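Local coordinates for ABC transporter periplasmic peptide-binding protein (Pseudoalteromonas, PDB 4QFL) that binds dipeptides in the periplasm, here Ala-Phe, and probably delivers them to an ABC transporter for uptake into the cell, at residues F372-R383 / N406-F417. Residues are numbered along the deposited sequence; the frame is centred on the assembly and turned at random.
Sequences FDMSIWAMPVSR and NVNIVEYEWNTF. With PHE (phenylalanine), chain D.
Trp377 and Val410 meet on one face of the parallel strand pair 373-378 and 406-410, the two strands of a beta-alpha-beta unit whose connecting helix is 389-401. Six backbone hydrogen bonds join the two segments, the first from Asn406 N to Phe372 O, just before the first strand, the last from Ala378 N to Val410 O. The CG1 methyl of Val410, anti to its own backbone N (chi1 173°), sits over the indole's six-membered ring, 3.5 Å from its centroid, a CH-pi contact. Tyr412 CE2 approaches Trp377 CH2 obliquely, at 3.5 Å, while Phe417 CE1 comes to the ring edge at CE3; both neighbouring rings are inclined to the indole, forming an aromatic cluster. With the indole of Trp377 cut back to an alanine, Val410 would probably lose the surface under its CG1 methyl, and the Tyr412 and Phe417 rings one neighbour each. On the other face, Ile376 CG1 packs on Val407 CG1 at 3.7 Å. Beyond the strands, Pro380 presses its CG against the backbone between Tyr412 O and Trp414 N, and Met379 CG fits between the Trp414 and Phe417 rings. Val381 CG2 lies over the five-membered ring of Trp414, in the dipeptide pocket. Along the same face of that indole, Arg383, also salt-bridged to Glu36, reaches the carboxylate of the bound phenylalanine, its NE donating to O and its NH2 to OXT, each at 3.0 Å.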
ATOM      1  N   PHE A 372       2.533  -9.291 -32.481  1.00 36.24           N
ATOM      2  CA  PHE A 372       1.823 -10.302 -31.711  1.00 33.50           C
ATOM      3  C   PHE A 372       0.626  -9.705 -30.996  1.00 30.29           C
ATOM      4  O   PHE A 372       0.364  -8.512 -31.098  1.00 30.30           O
ATOM      5  CB  PHE A 372       2.762 -10.938 -30.679  1.00 33.28           C
ATOM      6  CG  PHE A 372       3.534  -9.936 -29.870  1.00 31.40           C
ATOM      7  CD1 PHE A 372       2.967  -9.339 -28.754  1.00 30.87           C
ATOM      8  CD2 PHE A 372       4.826  -9.581 -30.231  1.00 31.04           C
ATOM      9  CE1 PHE A 372       3.674  -8.411 -28.014  1.00 28.63           C
ATOM     10  CE2 PHE A 372       5.541  -8.652 -29.495  1.00 32.02           C
ATOM     11  CZ  PHE A 372       4.963  -8.065 -28.383  1.00 29.71           C
ATOM     12  N   ASP A 373      -0.091 -10.557 -30.272  1.00 28.42           N
ATOM     13  CA  ASP A 373      -1.169 -10.137 -29.387  1.00 28.71           C
ATOM     14  C   ASP A 373      -0.688 -10.103 -27.933  1.00 28.98           C
ATOM     15  O   ASP A 373       0.176 -10.881 -27.535  1.00 26.40           O
ATOM     16  CB  ASP A 373      -2.344 -11.107 -29.493  1.00 29.48           C
ATOM     17  CG  ASP A 373      -3.096 -10.979 -30.803  1.00 32.57           C
ATOM     18  OD1 ASP A 373      -2.593 -10.299 -31.723  1.00 33.17           O
ATOM     19  OD2 ASP A 373      -4.196 -11.562 -30.903  1.00 33.78           O
ATOM     20  N   MET A 374      -1.256  -9.206 -27.135  1.00 25.96           N
ATOM     21  CA  MET A 374      -0.984  -9.219 -25.708  1.00 23.43           C
ATOM     22  C   MET A 374      -2.148  -8.627 -24.938  1.00 24.69           C
ATOM     23  O   MET A 374      -2.972  -7.896 -25.497  1.00 24.27           O
ATOM     24  CB  MET A 374       0.279  -8.426 -25.389  1.00 23.46           C
ATOM     25  CG  MET A 374       0.168  -6.937 -25.674  1.00 22.95           C
ATOM     26  SD  MET A 374       1.684  -6.076 -25.245  1.00 23.89           S
ATOM     27  CE  MET A 374       1.794  -6.436 -23.488  1.00 19.61           C
ATOM     28  N   SER A 375      -2.209  -8.946 -23.649  1.00 24.30           N
ATOM     29  CA  SER A 375      -3.154  -8.303 -22.760  1.00 19.78           C
ATOM     30  C   SER A 375      -2.455  -7.191 -21.978  1.00 20.79           C
ATOM     31  O   SER A 375      -1.248  -7.244 -21.707  1.00 19.68           O
ATOM     32  CB  SER A 375      -3.830  -9.311 -21.817  1.00 20.96           C
ATOM     33  OG  SER A 375      -2.896  -9.988 -20.977  1.00 20.88           O
ATOM     34  N   ILE A 376      -3.226  -6.158 -21.674  1.00 21.44           N
ATOM     35  CA  ILE A 376      -2.850  -5.190 -20.671  1.00 17.09           C
ATOM     36  C   ILE A 376      -3.955  -5.196 -19.649  1.00 17.65           C
ATOM     37  O   ILE A 376      -5.101  -4.886 -19.953  1.00 18.16           O
ATOM     38  CB  ILE A 376      -2.727  -3.784 -21.239  1.00 19.19           C
ATOM     39  CG1 ILE A 376      -1.576  -3.716 -22.239  1.00 17.11           C
ATOM     40  CG2 ILE A 376      -2.528  -2.771 -20.109  1.00 15.75           C
ATOM     41  CD1 ILE A 376      -1.366  -2.326 -22.812  1.00 19.45           C
ATOM     42  N   TRP A 377      -3.611  -5.576 -18.432  1.00 17.35           N
ATOM     43  CA  TRP A 377      -4.560  -5.560 -17.353  1.00 16.70           C
ATOM     44  C   TRP A 377      -4.666  -4.159 -16.762  1.00 15.63           C
ATOM     45  O   TRP A 377      -3.650  -3.533 -16.472  1.00 16.91           O
ATOM     46  CB  TRP A 377      -4.130  -6.576 -16.310  1.00 16.13           C
ATOM     47  CG  TRP A 377      -4.435  -7.968 -16.746  1.00 18.50           C
ATOM     48  CD1 TRP A 377      -4.073  -8.565 -17.920  1.00 18.87           C
ATOM     49  CD2 TRP A 377      -5.164  -8.947 -16.005  1.00 19.36           C
ATOM     50  NE1 TRP A 377      -4.541  -9.860 -17.958  1.00 18.22           N
ATOM     51  CE2 TRP A 377      -5.215 -10.114 -16.793  1.00 19.11           C
ATOM     52  CE3 TRP A 377      -5.774  -8.948 -14.747  1.00 18.56           C
ATOM     53  CZ2 TRP A 377      -5.851 -11.269 -16.360  1.00 21.14           C
ATOM     54  CZ3 TRP A 377      -6.407 -10.083 -14.329  1.00 21.32           C
ATOM     55  CH2 TRP A 377      -6.442 -11.233 -15.129  1.00 22.96           C
ATOM     56  N   ALA A 378      -5.899  -3.678 -16.599  1.00 18.10           N
ATOM     57  CA  ALA A 378      -6.165  -2.315 -16.143  1.00 16.68           C
ATOM     58  C   ALA A 378      -7.002  -2.285 -14.870  1.00 20.01           C
ATOM     59  O   ALA A 378      -8.056  -2.917 -14.800  1.00 18.67           O
ATOM     60  CB  ALA A 378      -6.861  -1.510 -17.237  1.00 16.76           C
ATOM     61  N   MET A 379      -6.532  -1.531 -13.873  1.00 19.64           N
ATOM     62  CA  MET A 379      -7.246  -1.350 -12.607  1.00 20.23           C
ATOM     63  C   MET A 379      -8.627  -0.725 -12.821  1.00 19.48           C
ATOM     64  O   MET A 379      -8.783   0.162 -13.664  1.00 21.31           O
ATOM     65  CB  MET A 379      -6.414  -0.486 -11.652  1.00 15.96           C
ATOM     66  CG  MET A 379      -5.027  -1.037 -11.429  1.00 16.73           C
ATOM     67  SD  MET A 379      -3.962   0.010 -10.413  1.00 24.04           S
ATOM     68  CE  MET A 379      -3.541   1.275 -11.603  1.00 18.03           C
ATOM     69  N   PRO A 380      -9.631  -1.184 -12.050  1.00 20.54           N
ATOM     70  CA  PRO A 380     -11.018  -0.728 -12.187  1.00 20.70           C
ATOM     71  C   PRO A 380     -11.325   0.551 -11.402  1.00 21.74           C
ATOM     72  O   PRO A 380     -12.382   1.151 -11.580  1.00 21.39           O
ATOM     73  CB  PRO A 380     -11.808  -1.893 -11.596  1.00 18.35           C
ATOM     74  CG  PRO A 380     -10.917  -2.413 -10.529  1.00 18.28           C
ATOM     75  CD  PRO A 380      -9.504  -2.248 -11.036  1.00 18.90           C
ATOM     76  N   VAL A 381     -10.407   0.958 -10.537  1.00 22.50           N
ATOM     77  CA  VAL A 381     -10.631   2.102  -9.661  1.00 17.79           C
ATOM     78  C   VAL A 381      -9.450   3.068  -9.731  1.00 17.67           C
ATOM     79  O   VAL A 381      -8.332   2.681 -10.077  1.00 17.24           O
ATOM     80  CB  VAL A 381     -10.795   1.652  -8.211  1.00 16.57           C
ATOM     81  CG1 VAL A 381     -12.144   0.990  -8.003  1.00 18.96           C
ATOM     82  CG2 VAL A 381      -9.673   0.704  -7.841  1.00 15.59           C
ATOM     83  N   SER A 382      -9.704   4.325  -9.381  1.00 16.48           N
ATOM     84  CA  SER A 382      -8.666   5.355  -9.332  1.00 18.63           C
ATOM     85  C   SER A 382      -7.700   5.137  -8.159  1.00 19.05           C
ATOM     86  O   SER A 382      -8.136   4.839  -7.045  1.00 18.26           O
ATOM     87  CB  SER A 382      -9.326   6.733  -9.202  1.00 18.57           C
ATOM     88  OG  SER A 382      -8.349   7.746  -9.060  1.00 19.35           O
ATOM     89  N   ARG A 383      -6.396   5.264  -8.415  1.00 16.97           N
ATOM     90  CA  ARG A 383      -5.380   5.195  -7.360  1.00 17.73           C
ATOM     91  C   ARG A 383      -4.536   6.449  -7.461  1.00 16.03           C
ATOM     92  O   ARG A 383      -4.530   7.119  -8.497  1.00 17.03           O
ATOM     93  CB  ARG A 383      -4.458   3.977  -7.526  1.00 16.04           C
ATOM     94  CG  ARG A 383      -5.125   2.703  -8.010  1.00 15.62           C
ATOM     95  CD  ARG A 383      -6.188   2.222  -7.047  1.00 15.46           C
ATOM     96  NE  ARG A 383      -5.684   2.029  -5.694  1.00 14.86           N
ATOM     97  CZ  ARG A 383      -6.332   2.405  -4.588  1.00 17.36           C
ATOM     98  NH1 ARG A 383      -7.507   3.025  -4.663  1.00 16.98           N
ATOM     99  NH2 ARG A 383      -5.795   2.178  -3.398  1.00 18.01           N
ATOM    100  N   ASN A 406      -1.362  -6.085 -30.970  1.00 27.81           N
ATOM    101  CA  ASN A 406      -2.804  -6.133 -30.786  1.00 26.06           C
ATOM    102  C   ASN A 406      -3.130  -6.325 -29.318  1.00 26.12           C
ATOM    103  O   ASN A 406      -3.057  -7.431 -28.789  1.00 25.75           O
ATOM    104  CB  ASN A 406      -3.396  -7.262 -31.652  1.00 29.35           C
ATOM    105  CG  ASN A 406      -4.853  -7.578 -31.324  1.00 33.54           C
ATOM    106  OD1 ASN A 406      -5.682  -6.681 -31.125  1.00 38.05           O
ATOM    107  ND2 ASN A 406      -5.174  -8.869 -31.273  1.00 34.61           N
ATOM    108  N   VAL A 407      -3.468  -5.228 -28.656  1.00 25.42           N
ATOM    109  CA  VAL A 407      -3.750  -5.265 -27.229  1.00 23.97           C
ATOM    110  C   VAL A 407      -5.213  -5.573 -26.948  1.00 25.02           C
ATOM    111  O   VAL A 407      -6.115  -4.978 -27.539  1.00 23.87           O
ATOM    112  CB  VAL A 407      -3.397  -3.925 -26.546  1.00 22.41           C
ATOM    113  CG1 VAL A 407      -3.851  -3.944 -25.103  1.00 22.11           C
ATOM    114  CG2 VAL A 407      -1.913  -3.648 -26.637  1.00 22.48           C
ATOM    115  N   ASN A 408      -5.448  -6.505 -26.036  1.00 23.25           N
ATOM    116  CA  ASN A 408      -6.770  -6.654 -25.467  1.00 22.36           C
ATOM    117  C   ASN A 408      -6.700  -6.213 -24.008  1.00 23.50           C
ATOM    118  O   ASN A 408      -5.717  -6.482 -23.321  1.00 22.72           O
ATOM    119  CB  ASN A 408      -7.251  -8.090 -25.587  1.00 25.10           C
ATOM    120  CG  ASN A 408      -6.476  -9.034 -24.697  1.00 23.74           C
ATOM    121  OD1 ASN A 408      -5.277  -9.239 -24.882  1.00 27.40           O
ATOM    122  ND2 ASN A 408      -7.159  -9.622 -23.725  1.00 24.91           N
ATOM    123  N   ILE A 409      -7.732  -5.526 -23.540  1.00 22.78           N
ATOM    124  CA  ILE A 409      -7.715  -4.962 -22.194  1.00 21.16           C
ATOM    125  C   ILE A 409      -8.516  -5.817 -21.223  1.00 19.29           C
ATOM    126  O   ILE A 409      -9.673  -6.121 -21.477  1.00 19.90           O
ATOM    127  CB  ILE A 409      -8.251  -3.514 -22.205  1.00 21.86           C
ATOM    128  CG1 ILE A 409      -7.376  -2.642 -23.112  1.00 21.74           C
ATOM    129  CG2 ILE A 409      -8.309  -2.949 -20.787  1.00 22.96           C
ATOM    130  CD1 ILE A 409      -7.803  -1.184 -23.175  1.00 25.03           C
ATOM    131  N   VAL A 410      -7.898  -6.204 -20.113  1.00 17.83           N
ATOM    132  CA  VAL A 410      -8.579  -7.025 -19.121  1.00 19.18           C
ATOM    133  C   VAL A 410      -8.834  -6.245 -17.836  1.00 21.60           C
ATOM    134  O   VAL A 410      -7.959  -5.544 -17.335  1.00 20.15           O
ATOM    135  CB  VAL A 410      -7.766  -8.269 -18.767  1.00 19.73           C
ATOM    136  CG1 VAL A 410      -8.418  -9.008 -17.628  1.00 21.05           C
ATOM    137  CG2 VAL A 410      -7.637  -9.172 -19.987  1.00 22.12           C
ATOM    138  N   GLU A 411     -10.037  -6.367 -17.302  1.00 20.39           N
ATOM    139  CA  GLU A 411     -10.387  -5.619 -16.108  1.00 20.42           C
ATOM    140  C   GLU A 411     -11.363  -6.403 -15.232  1.00 22.20           C
ATOM    141  O   GLU A 411     -12.314  -6.997 -15.732  1.00 23.30           O
ATOM    142  CB  GLU A 411     -10.983  -4.276 -16.525  1.00 23.09           C
ATOM    143  CG  GLU A 411     -11.083  -3.232 -15.422  1.00 26.03           C
ATOM    144  CD  GLU A 411     -11.678  -1.926 -15.921  1.00 26.65           C
ATOM    145  OE1 GLU A 411     -12.202  -1.912 -17.059  1.00 26.25           O
ATOM    146  OE2 GLU A 411     -11.623  -0.916 -15.178  1.00 27.58           O
ATOM    147  N   TYR A 412     -11.118  -6.412 -13.926  1.00 20.94           N
ATOM    148  CA  TYR A 412     -12.012  -7.069 -12.976  1.00 19.70           C
ATOM    149  C   TYR A 412     -12.137  -6.216 -11.719  1.00 18.86           C
ATOM    150  O   TYR A 412     -11.336  -5.313 -11.500  1.00 20.85           O
ATOM    151  CB  TYR A 412     -11.493  -8.459 -12.583  1.00 21.54           C
ATOM    152  CG  TYR A 412     -11.301  -9.441 -13.725  1.00 21.53           C
ATOM    153  CD1 TYR A 412     -12.355 -10.199 -14.198  1.00 24.04           C
ATOM    154  CD2 TYR A 412     -10.062  -9.616 -14.309  1.00 22.02           C
ATOM    155  CE1 TYR A 412     -12.182 -11.096 -15.246  1.00 28.52           C
ATOM    156  CE2 TYR A 412      -9.875 -10.509 -15.351  1.00 26.03           C
ATOM    157  CZ  TYR A 412     -10.935 -11.245 -15.819  1.00 28.31           C
ATOM    158  OH  TYR A 412     -10.744 -12.135 -16.855  1.00 34.95           O
ATOM    159  N   GLU A 413     -13.142  -6.511 -10.903  1.00 16.36           N
ATOM    160  CA  GLU A 413     -13.296  -5.906  -9.579  1.00 17.92           C
ATOM    161  C   GLU A 413     -11.929  -5.790  -8.888  1.00 18.53           C
ATOM    162  O   GLU A 413     -11.108  -6.711  -8.954  1.00 16.37           O
ATOM    163  CB  GLU A 413     -14.301  -6.725  -8.738  1.00 19.54           C
ATOM    164  CG  GLU A 413     -14.563  -6.218  -7.312  1.00 20.23           C
ATOM    165  CD  GLU A 413     -13.481  -6.628  -6.337  1.00 20.36           C
ATOM    166  OE1 GLU A 413     -12.947  -7.746  -6.489  1.00 19.51           O
ATOM    167  OE2 GLU A 413     -13.155  -5.837  -5.429  1.00 20.58           O
ATOM    168  N   TRP A 414     -11.700  -4.654  -8.231  1.00 17.27           N
ATOM    169  CA  TRP A 414     -10.399  -4.306  -7.654  1.00 15.58           C
ATOM    170  C   TRP A 414      -9.732  -5.426  -6.886  1.00 17.12           C
ATOM    171  O   TRP A 414      -8.609  -5.804  -7.209  1.00 16.35           O
ATOM    172  CB  TRP A 414     -10.544  -3.079  -6.767  1.00 14.11           C
ATOM    173  CG  TRP A 414      -9.288  -2.528  -6.123  1.00 14.34           C
ATOM    174  CD1 TRP A 414      -9.198  -2.027  -4.861  1.00 16.38           C
ATOM    175  CD2 TRP A 414      -7.978  -2.370  -6.704  1.00 17.52           C
ATOM    176  NE1 TRP A 414      -7.929  -1.581  -4.611  1.00 17.83           N
ATOM    177  CE2 TRP A 414      -7.157  -1.777  -5.720  1.00 16.51           C
ATOM    178  CE3 TRP A 414      -7.422  -2.679  -7.946  1.00 17.39           C
ATOM    179  CZ2 TRP A 414      -5.809  -1.480  -5.941  1.00 13.78           C
ATOM    180  CZ3 TRP A 414      -6.081  -2.388  -8.164  1.00 17.61           C
ATOM    181  CH2 TRP A 414      -5.289  -1.792  -7.161  1.00 17.40           C
ATOM    182  N   ASN A 415     -10.408  -5.959  -5.872  1.00 15.73           N
ATOM    183  CA  ASN A 415      -9.819  -7.035  -5.069  1.00 16.63           C
ATOM    184  C   ASN A 415      -9.575  -8.331  -5.858  1.00 18.85           C
ATOM    185  O   ASN A 415      -8.571  -9.010  -5.661  1.00 18.76           O
ATOM    186  CB  ASN A 415     -10.669  -7.323  -3.825  1.00 18.74           C
ATOM    187  CG  ASN A 415     -10.719  -6.143  -2.851  1.00 19.41           C
ATOM    188  OD1 ASN A 415      -9.714  -5.469  -2.598  1.00 16.52           O
ATOM    189  ND2 ASN A 415     -11.896  -5.892  -2.309  1.00 17.44           N
ATOM    190  N   THR A 416     -10.499  -8.668  -6.753  1.00 20.34           N
ATOM    191  CA  THR A 416     -10.342  -9.803  -7.651  1.00 17.00           C
ATOM    192  C   THR A 416      -9.128  -9.603  -8.538  1.00 17.64           C
ATOM    193  O   THR A 416      -8.334 -10.514  -8.753  1.00 18.92           O
ATOM    194  CB  THR A 416     -11.569  -9.929  -8.570  1.00 18.38           C
ATOM    195  OG1 THR A 416     -12.751 -10.107  -7.782  1.00 19.14           O
ATOM    196  CG2 THR A 416     -11.407 -11.112  -9.521  1.00 22.63           C
ATOM    197  N   PHE A 417      -9.017  -8.392  -9.063  1.00 16.80           N
ATOM    198  CA  PHE A 417      -7.920  -7.972  -9.920  1.00 16.48           C
ATOM    199  C   PHE A 417      -6.572  -8.250  -9.271  1.00 17.36           C
ATOM    200  O   PHE A 417      -5.693  -8.886  -9.871  1.00 14.78           O
ATOM    201  CB  PHE A 417      -8.073  -6.475 -10.179  1.00 16.91           C
ATOM    202  CG  PHE A 417      -7.124  -5.924 -11.191  1.00 17.78           C
ATOM    203  CD1 PHE A 417      -7.386  -6.056 -12.539  1.00 18.25           C
ATOM    204  CD2 PHE A 417      -5.995  -5.231 -10.795  1.00 17.75           C
ATOM    205  CE1 PHE A 417      -6.527  -5.527 -13.475  1.00 17.89           C
ATOM    206  CE2 PHE A 417      -5.136  -4.702 -11.723  1.00 18.84           C
ATOM    207  CZ  PHE A 417      -5.401  -4.850 -13.069  1.00 17.33           C
TER
HETATM  208  N   PHE D 602      -1.153  -1.051  -2.561  1.00 18.48           N
HETATM  209  CA  PHE D 602      -1.758  -0.916  -3.881  1.00 15.77           C
HETATM  210  C   PHE D 602      -2.858   0.120  -3.837  1.00 17.59           C
HETATM  211  O   PHE D 602      -3.074   0.845  -4.803  1.00 19.81           O
HETATM  212  CB  PHE D 602      -2.364  -2.243  -4.324  1.00 14.98           C
HETATM  213  CG  PHE D 602      -1.357  -3.280  -4.679  1.00 18.26           C
HETATM  214  CD1 PHE D 602      -0.300  -2.980  -5.523  1.00 17.50           C
HETATM  215  CD2 PHE D 602      -1.466  -4.557  -4.178  1.00 17.51           C
HETATM  216  CE1 PHE D 602       0.621  -3.931  -5.865  1.00 19.15           C
HETATM  217  CE2 PHE D 602      -0.549  -5.517  -4.515  1.00 18.40           C
HETATM  218  CZ  PHE D 602       0.501  -5.207  -5.356  1.00 18.37           C
HETATM  219  OXT PHE D 602      -3.560   0.245  -2.833  1.00 16.78           O